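Local atomic coordinates of L-lysine 6-oxidase (Marinomonas mediterranea, PDB entry 3WEU), a protein that oxidises the epsilon-amino group of free L-lysine with a cysteine tryptophylquinone cofactor, releasing ammonium and the hydrogen peroxide that makes it antibacterial. Residues P26-G31 and T436-N441; M318-F322 and Y342-F346. All blocks are in the same frame, centred on the assembly; numbering follows the deposited sequence.

Contact 1 joins residues 26-31 to residues 436-441, within the N-terminal and C-terminal regions of the L-lysine epsilon oxidase family. Contact 2 is local by comparison: residues 318-322 meet residues 342-346, and both lie in the chain between the two halves of contact 1. The centres of the contacts are about 25 Å apart, and their nearest atoms about 16 Å, so they do not touch. Contact 1 relies on an amide gripping a turn, contact 2 on aromatic rings. The backbone O of Asn-441 in contact 1 is hydrogen-bonded to Gln-584, three residues past Trp-581, which with Cys-516 forms the cysteine tryptophylquinone.

Contact 1: residues P26-G31 and T436-N441; sequences PMEIGG and TASIGN
The carbonyl oxygen of Glu-28 is held by two donors. Asn-441 ND2 donates to Glu-28 O at 3.2 Å, nearly straight at 172°. The backbone N of Gly-31 reaches the same oxygen from the opposite face of the carbonyl plane, at 3.0 Å from Glu-28 O. This second bond closes a type II beta turn from Glu-28 to Gly-31.

Asn-441 uses both ends of its amide. Gly-30 N donates to Asn-441 OD1 over 2.8 Å, in the carbonyl plane and on a lone pair. Glu-28 O lies almost in the plane of the Asn-441 amide but receives ND2 from above its own carbonyl plane, 44° out. With CG set beside the backbone N (chi1 -67°), Asn-441 directs its amide toward the Glu-28 to Gly-30 backbone. Pro-26 lies alongside that amide, with its CB 3.6 Å from Asn-441 ND2.

The Ile-29 side chain lies over the backbone of 436-440, in van der Waals contact. Ile-29 CG1 sits 3.6 Å from the carbonyl O of Thr-436, and Ile-29 CD1 lies 3.7 Å from the CA of Gly-440, a residue with no side chain. The CG2 branch instead approaches the carbonyl O of Gly-440. Ala-437 CB packs against the Met-27 to Glu-28 peptide, 3.7 Å from Met-27 C.

Behind the helix, Ile-439 packs on helix 261-272 and on strand 4-13, and Ser-438 OG bonds to Ile-9 O. Contact 1 thus joins the loop between strands 22-24 and 34-36 to residues 436-441, on and beside helix 433-439. The paired bonds to one amide fix both its flip and its rotation, because the donor end meets a carbonyl and the acceptor end meets an N-H.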
loop_
_atom_site.group_PDB
_atom_site.type_symbol
_atom_site.label_atom_id
_atom_site.label_comp_id
_atom_site.label_asym_id
_atom_site.label_seq_id
_atom_site.Cartn_x
_atom_site.Cartn_y
_atom_site.Cartn_z
ATOM N N PRO A 26 -7.824 -6.604 41.079
ATOM C CA PRO A 26 -8.420 -5.575 41.917
ATOM C C PRO A 26 -9.431 -6.249 42.831
ATOM O O PRO A 26 -9.999 -7.256 42.446
ATOM C CB PRO A 26 -9.198 -4.743 40.923
ATOM C CG PRO A 26 -8.422 -4.836 39.626
ATOM C CD PRO A 26 -7.909 -6.270 39.636
ATOM N N MET A 27 -9.685 -5.642 43.968
ATOM C CA MET A 27 -10.560 -6.176 44.971
ATOM C C MET A 27 -11.791 -5.329 45.140
ATOM O O MET A 27 -12.638 -5.620 45.958
ATOM C CB MET A 27 -9.822 -6.349 46.284
ATOM C CG MET A 27 -8.737 -7.425 46.072
ATOM S SD MET A 27 -7.643 -7.664 47.508
ATOM C CE MET A 27 -8.681 -8.911 48.309
ATOM N N GLU A 28 -11.941 -4.319 44.296
ATOM C CA GLU A 28 -13.128 -3.527 44.300
ATOM C C GLU A 28 -13.195 -2.789 42.975
ATOM O O GLU A 28 -12.227 -2.763 42.205
ATOM C CB GLU A 28 -13.094 -2.505 45.458
ATOM C CG GLU A 28 -12.032 -1.456 45.326
ATOM C CD GLU A 28 -11.882 -0.555 46.576
ATOM O OE1 GLU A 28 -12.851 -0.249 47.256
ATOM O OE2 GLU A 28 -10.801 -0.065 46.823
ATOM N N ILE A 29 -14.348 -2.215 42.713
ATOM C CA ILE A 29 -14.561 -1.376 41.494
ATOM C C ILE A 29 -13.709 -0.128 41.615
ATOM O O ILE A 29 -13.733 0.575 42.605
ATOM C CB ILE A 29 -16.022 -1.041 41.292
ATOM C CG1 ILE A 29 -16.853 -2.319 41.136
ATOM C CG2 ILE A 29 -16.217 -0.127 40.100
ATOM C CD1 ILE A 29 -18.254 -2.034 40.692
ATOM N N GLY A 30 -12.848 0.094 40.638
ATOM C CA GLY A 30 -11.954 1.271 40.681
ATOM C C GLY A 30 -10.689 1.000 41.512
ATOM O O GLY A 30 -9.926 1.901 41.751
ATOM N N GLY A 31 -10.509 -0.263 41.924
ATOM C CA GLY A 31 -9.416 -0.650 42.759
ATOM C C GLY A 31 -8.172 -0.923 41.972
ATOM O O GLY A 31 -8.238 -1.422 40.821
ATOM N N THR A 436 -18.902 -8.294 41.814
ATOM C CA THR A 436 -18.887 -6.951 41.212
ATOM C C THR A 436 -17.467 -6.467 40.929
ATOM O O THR A 436 -17.257 -5.664 40.003
ATOM C CB THR A 436 -19.667 -5.970 42.084
ATOM O OG1 THR A 436 -19.020 -5.817 43.344
ATOM C CG2 THR A 436 -21.073 -6.452 42.271
ATOM N N ALA A 437 -16.484 -6.941 41.719
ATOM C CA ALA A 437 -15.145 -6.402 41.660
ATOM C C ALA A 437 -14.413 -6.789 40.410
ATOM O O ALA A 437 -13.446 -6.139 40.104
ATOM C CB ALA A 437 -14.307 -6.838 42.842
ATOM N N SER A 438 -14.821 -7.855 39.735
ATOM C CA SER A 438 -14.148 -8.234 38.523
ATOM C C SER A 438 -14.707 -7.413 37.372
ATOM O O SER A 438 -14.008 -6.557 36.774
ATOM C CB SER A 438 -14.339 -9.734 38.259
ATOM O OG SER A 438 -15.719 -10.065 38.376
ATOM N N ILE A 439 -15.970 -7.671 37.062
ATOM C CA ILE A 439 -16.593 -7.066 35.891
ATOM C C ILE A 439 -16.981 -5.610 36.082
ATOM O O ILE A 439 -17.239 -4.923 35.113
ATOM C CB ILE A 439 -17.761 -7.887 35.370
ATOM C CG1 ILE A 439 -18.773 -8.152 36.443
ATOM C CG2 ILE A 439 -17.244 -9.203 34.812
ATOM C CD1 ILE A 439 -20.094 -8.621 35.826
ATOM N N GLY A 440 -16.980 -5.119 37.309
ATOM C CA GLY A 440 -17.206 -3.687 37.566
ATOM C C GLY A 440 -16.036 -2.870 37.065
ATOM O O GLY A 440 -16.194 -1.659 36.834
ATOM N N ASN A 441 -14.913 -3.550 36.805
ATOM C CA ASN A 441 -13.761 -2.901 36.149
ATOM C C ASN A 441 -13.711 -3.013 34.634
ATOM O O ASN A 441 -12.702 -2.676 34.038
ATOM C CB ASN A 441 -12.507 -3.416 36.817
ATOM C CG ASN A 441 -12.433 -2.948 38.256
ATOM O OD1 ASN A 441 -12.609 -1.767 38.508
ATOM N ND2 ASN A 441 -12.190 -3.845 39.178
#

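Contact 2: residues M318-F322 and Y342-F346; sequences MSGFF and YYNYF
Phe-321 puts the edge of its ring against the face of Tyr-342. The two planes stand at 76° and the centroids are 5.0 Å apart, a T-shaped pair. Phe-321 CD1 does the touching: it rides over the centre of the tyrosine ring, 3.7 Å from Tyr-342 CE2. The hydroxyl end of the same tyrosine is also engaged. Tyr-342 OH donates to the carbonyl O of Phe-321 at 2.6 Å, in the carbonyl plane and on a lone pair. One tyrosine therefore holds the backbone and the ring of one phenylalanine.

Two more residues close round the Phe-321 ring. Phe-321 CZ reaches 3.5 Å from Tyr-345 CB, which lies at the ring's edge near its plane. Phe-346 turns its own edge toward the Phe-321 face in an offset edge-to-face pair, with the planes at 90°. Its nearest atom, Phe-346 CE1, is 3.8 Å from Phe-321 CD1. Together the four rings form an aromatic cluster.

Tyr-342 has CG anti to its own N (chi1 -179°), which carries the ring from the helix across to the 3-10 segment that includes 318-321. That segment is held in part by the bond from Phe-321 N to Met-318 O. In the partner segment, Tyr-345 N bonds to Tyr-342 O, and Tyr-345 lies beside the phenylalanine ring.

Further out, Tyr-342 makes edge-to-face pairs with Tyr-328 and Trp-416. Met-377 packs on Phe-321 and is backbone hydrogen-bonded to Tyr-345. The cluster thus joins the loop between helices 295-308 and 336-344 to the C-terminal part of the latter and the residues after it. Helix 295-308 meets it through Ile-303, which touches Tyr-342, and helix 407-418 through Leu-413, which touches Phe-346.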
loop_
_atom_site.group_PDB
_atom_site.type_symbol
_atom_site.label_atom_id
_atom_site.label_comp_id
_atom_site.label_asym_id
_atom_site.label_seq_id
_atom_site.Cartn_x
_atom_site.Cartn_y
_atom_site.Cartn_z
ATOM N N MET A 318 -20.157 18.026 31.663
ATOM C CA MET A 318 -20.633 17.153 32.726
ATOM C C MET A 318 -20.389 17.677 34.120
ATOM O O MET A 318 -20.911 17.122 35.097
ATOM C CB MET A 318 -20.045 15.732 32.617
ATOM C CG MET A 318 -20.448 15.082 31.281
ATOM S SD MET A 318 -20.605 13.306 31.272
ATOM C CE MET A 318 -18.938 12.746 31.209
ATOM N N SER A 319 -19.703 18.814 34.195
ATOM C CA SER A 319 -19.317 19.351 35.508
ATOM C C SER A 319 -20.486 19.717 36.364
ATOM O O SER A 319 -20.440 19.561 37.586
ATOM C CB SER A 319 -18.294 20.484 35.354
ATOM O OG SER A 319 -18.965 21.536 34.757
ATOM N N GLY A 320 -21.556 20.212 35.780
ATOM C CA GLY A 320 -22.748 20.539 36.569
ATOM C C GLY A 320 -23.390 19.358 37.271
ATOM O O GLY A 320 -24.234 19.570 38.122
ATOM N N PHE A 321 -23.013 18.140 36.904
ATOM C CA PHE A 321 -23.583 16.975 37.458
ATOM C C PHE A 321 -22.796 16.452 38.656
ATOM O O PHE A 321 -23.219 15.445 39.266
ATOM C CB PHE A 321 -23.848 15.938 36.383
ATOM C CG PHE A 321 -24.789 16.469 35.330
ATOM C CD1 PHE A 321 -26.159 16.399 35.538
ATOM C CD2 PHE A 321 -24.336 17.192 34.228
ATOM C CE1 PHE A 321 -27.073 16.974 34.630
ATOM C CE2 PHE A 321 -25.224 17.789 33.341
ATOM C CZ PHE A 321 -26.604 17.674 33.529
ATOM N N PHE A 322 -21.671 17.076 38.974
ATOM C CA PHE A 322 -20.981 16.698 40.184
ATOM C C PHE A 322 -20.533 17.948 40.968
ATOM O O PHE A 322 -19.623 17.912 41.770
ATOM C CB PHE A 322 -19.862 15.720 39.963
ATOM C CG PHE A 322 -18.798 16.184 39.018
ATOM C CD1 PHE A 322 -17.636 16.710 39.493
ATOM C CD2 PHE A 322 -18.957 16.048 37.656
ATOM C CE1 PHE A 322 -16.592 17.088 38.626
ATOM C CE2 PHE A 322 -17.926 16.416 36.777
ATOM C CZ PHE A 322 -16.750 16.931 37.255
ATOM N N TYR A 342 -31.896 18.015 37.111
ATOM C CA TYR A 342 -30.681 17.199 36.980
ATOM C C TYR A 342 -31.025 15.907 36.220
ATOM O O TYR A 342 -30.418 15.557 35.229
ATOM C CB TYR A 342 -30.141 16.905 38.408
ATOM C CG TYR A 342 -28.884 16.100 38.544
ATOM C CD1 TYR A 342 -28.818 14.769 38.148
ATOM C CD2 TYR A 342 -27.736 16.666 39.115
ATOM C CE1 TYR A 342 -27.634 14.015 38.291
ATOM C CE2 TYR A 342 -26.563 15.927 39.221
ATOM C CZ TYR A 342 -26.521 14.604 38.834
ATOM O OH TYR A 342 -25.341 13.896 38.941
ATOM N N TYR A 343 -32.081 15.228 36.656
ATOM C CA TYR A 343 -32.526 14.016 36.036
ATOM C C TYR A 343 -32.999 14.185 34.587
ATOM O O TYR A 343 -32.719 13.356 33.729
ATOM C CB TYR A 343 -33.720 13.442 36.845
ATOM C CG TYR A 343 -34.393 12.284 36.164
ATOM C CD1 TYR A 343 -33.848 11.031 36.180
ATOM C CD2 TYR A 343 -35.599 12.438 35.498
ATOM C CE1 TYR A 343 -34.494 9.936 35.559
ATOM C CE2 TYR A 343 -36.245 11.380 34.883
ATOM C CZ TYR A 343 -35.679 10.112 34.916
ATOM O OH TYR A 343 -36.277 9.043 34.254
ATOM N N ASN A 344 -33.686 15.283 34.342
ATOM C CA ASN A 344 -34.260 15.506 33.009
ATOM C C ASN A 344 -33.194 15.848 31.983
ATOM O O ASN A 344 -33.479 15.858 30.800
ATOM C CB ASN A 344 -35.337 16.553 33.044
ATOM C CG ASN A 344 -36.640 16.027 33.607
ATOM O OD1 ASN A 344 -37.005 14.879 33.373
ATOM N ND2 ASN A 344 -37.441 16.945 34.115
ATOM N N TYR A 345 -31.943 16.074 32.429
ATOM C CA TYR A 345 -30.841 16.200 31.489
ATOM C C TYR A 345 -30.224 14.890 31.063
ATOM O O TYR A 345 -29.332 14.878 30.155
ATOM C CB TYR A 345 -29.771 17.104 32.092
ATOM C CG TYR A 345 -30.031 18.604 32.008
ATOM C CD1 TYR A 345 -30.469 19.218 30.800
ATOM C CD2 TYR A 345 -29.805 19.431 33.099
ATOM C CE1 TYR A 345 -30.633 20.631 30.718
ATOM C CE2 TYR A 345 -29.985 20.827 33.022
ATOM C CZ TYR A 345 -30.348 21.401 31.834
ATOM O OH TYR A 345 -30.481 22.705 31.752
ATOM N N PHE A 346 -30.658 13.777 31.673
ATOM C CA PHE A 346 -30.218 12.436 31.239
ATOM C C PHE A 346 -31.066 11.967 30.097
ATOM O O PHE A 346 -32.271 12.165 30.088
ATOM C CB PHE A 346 -30.187 11.454 32.400
ATOM C CG PHE A 346 -28.999 11.685 33.320
ATOM C CD1 PHE A 346 -28.906 12.807 34.111
ATOM C CD2 PHE A 346 -28.002 10.761 33.356
ATOM C CE1 PHE A 346 -27.794 13.036 34.912
ATOM C CE2 PHE A 346 -26.871 10.942 34.130
ATOM C CZ PHE A 346 -26.749 12.087 34.907
#